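Local coordinates for protein arginyl-tRNA synthetase, putative (Plasmodium falciparum, PDB 5JLD) that probably attaches L-arginine to tRNA(Arg) at the expense of ATP, as a class I aminoacyl-tRNA synthetase of the malaria parasite, at residues I117-I121 with N122-E126. Sequence-based numbering, arbitrary orientation.
Sequences ISINI and NDIKE
Asn-120 bonds to the backbone of Asn-122 and Asp-123 where an extended chain curls into a short 3-10 turn, opened by an Asx turn at Asn-120, in the loop between strands 114-115 and 133-137 of the arginyl-tRNA synthetase. Followed outward, the side chain of Asn-120 first sets CB 3.6 Å from Asp-123 OD2. CG lies anti to the backbone N (chi1 -164°), which swings the amide forward over the start of the turn; there OD1 accepts the N-H of Asn-122 in the carbonyl plane, OD1 to N 2.9 Å. OD1 also lies 3.0 Å from Asn-122 CB, the two amide planes 35° apart. Asparagine suits this place because its short arm carries an acceptor forward to the N-H two residues on. The 3-10 part rests on main-chain bonds: Asn-120 O takes the N-H of Asp-123, Ile-121 O that of Ile-124. A water accepts from Asn-120 N and donates to Asp-123 OD2.

On the side facing helix 522-532, buried Ile-119 and Ile-124 suit the apolar surface of Phe-526; the CG2 methyls on their branched CB atoms meet at 4.2 Å. Lys-125 NZ bonds Glu-129 O, and its CD packs 4.0 Å from Ile-121 CG1.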
loop_
_atom_site.group_PDB
_atom_site.type_symbol
_atom_site.label_atom_id
_atom_site.label_comp_id
_atom_site.label_asym_id
_atom_site.label_seq_id
_atom_site.Cartn_x
_atom_site.Cartn_y
_atom_site.Cartn_z
ATOM N N ILE A 117 5.937 -10.066 15.940
ATOM C CA ILE A 117 5.417 -8.722 15.681
ATOM C C ILE A 117 3.988 -8.778 15.130
ATOM O O ILE A 117 3.757 -9.281 14.030
ATOM C CB ILE A 117 6.307 -7.952 14.682
ATOM C CG1 ILE A 117 7.729 -7.804 15.231
ATOM C CG2 ILE A 117 5.716 -6.591 14.388
ATOM C CD1 ILE A 117 8.749 -7.443 14.170
ATOM N N SER A 118 3.037 -8.256 15.898
ATOM C CA SER A 118 1.618 -8.377 15.569
ATOM C C SER A 118 0.885 -7.092 15.909
ATOM O O SER A 118 1.259 -6.379 16.847
ATOM C CB SER A 118 0.980 -9.537 16.328
ATOM O OG SER A 118 1.880 -10.624 16.424
ATOM N N ILE A 119 -0.163 -6.800 15.149
ATOM C CA ILE A 119 -0.909 -5.565 15.336
ATOM C C ILE A 119 -2.390 -5.836 15.173
ATOM O O ILE A 119 -2.844 -6.235 14.100
ATOM C CB ILE A 119 -0.483 -4.467 14.329
ATOM C CG1 ILE A 119 0.927 -3.966 14.605
ATOM C CG2 ILE A 119 -1.472 -3.279 14.335
ATOM C CD1 ILE A 119 1.409 -2.948 13.527
ATOM N N ASN A 120 -3.148 -5.625 16.237
ATOM C CA ASN A 120 -4.581 -5.739 16.137
ATOM C C ASN A 120 -5.180 -4.494 15.518
ATOM O O ASN A 120 -5.022 -3.391 16.045
ATOM C CB ASN A 120 -5.203 -5.977 17.504
ATOM C CG ASN A 120 -6.625 -6.469 17.393
ATOM O OD1 ASN A 120 -7.504 -5.744 16.917
ATOM N ND2 ASN A 120 -6.857 -7.719 17.801
ATOM N N ILE A 121 -5.895 -4.657 14.413
ATOM C CA ILE A 121 -6.454 -3.502 13.715
ATOM C C ILE A 121 -7.409 -2.653 14.583
ATOM O O ILE A 121 -7.527 -1.435 14.376
ATOM C CB ILE A 121 -7.179 -3.943 12.423
ATOM C CG1 ILE A 121 -7.479 -2.725 11.528
ATOM C CG2 ILE A 121 -8.444 -4.770 12.743
ATOM C CD1 ILE A 121 -7.856 -3.103 10.070
ATOM N N ASN A 122 -8.071 -3.284 15.555
ATOM C CA ASN A 122 -8.933 -2.567 16.496
ATOM C C ASN A 122 -8.180 -1.408 17.192
ATOM O O ASN A 122 -8.759 -0.361 17.516
ATOM C CB ASN A 122 -9.499 -3.542 17.540
ATOM C CG ASN A 122 -10.553 -4.507 16.952
ATOM O OD1 ASN A 122 -11.218 -4.194 15.962
ATOM N ND2 ASN A 122 -10.682 -5.690 17.555
ATOM N N ASP A 123 -6.879 -1.590 17.386
ATOM C CA ASP A 123 -6.068 -0.598 18.086
ATOM C C ASP A 123 -5.551 0.505 17.171
ATOM O O ASP A 123 -4.948 1.463 17.661
ATOM C CB ASP A 123 -4.882 -1.272 18.773
ATOM C CG ASP A 123 -5.305 -2.256 19.822
ATOM O OD1 ASP A 123 -6.286 -1.975 20.542
ATOM O OD2 ASP A 123 -4.660 -3.320 19.924
ATOM N N ILE A 124 -5.759 0.398 15.858
ATOM C CA ILE A 124 -5.248 1.474 14.996
ATOM C C ILE A 124 -6.356 2.159 14.206
ATOM O O ILE A 124 -6.104 2.825 13.204
ATOM C CB ILE A 124 -4.176 0.976 14.022
ATOM C CG1 ILE A 124 -4.686 -0.217 13.205
ATOM C CG2 ILE A 124 -2.896 0.611 14.773
ATOM C CD1 ILE A 124 -3.763 -0.557 12.052
ATOM N N LYS A 125 -7.586 1.995 14.676
ATOM C CA LYS A 125 -8.741 2.546 13.985
ATOM C C LYS A 125 -9.763 3.019 14.999
ATOM O O LYS A 125 -9.644 2.745 16.201
ATOM C CB LYS A 125 -9.374 1.506 13.045
ATOM C CG LYS A 125 -10.086 0.337 13.755
ATOM C CD LYS A 125 -10.681 -0.643 12.733
ATOM C CE LYS A 125 -11.395 -1.804 13.401
ATOM N NZ LYS A 125 -12.591 -1.364 14.201
ATOM N N GLU A 126 -10.768 3.738 14.524
ATOM C CA GLU A 126 -11.898 4.031 15.392
ATOM C C GLU A 126 -12.848 2.823 15.403
ATOM O O GLU A 126 -12.980 2.110 14.402
ATOM C CB GLU A 126 -12.595 5.315 14.943
ATOM C CG GLU A 126 -11.760 6.568 15.236
ATOM C CD GLU A 126 -11.389 6.690 16.712
HETATM O O HOH W 1 -2.580 -4.175 18.428
#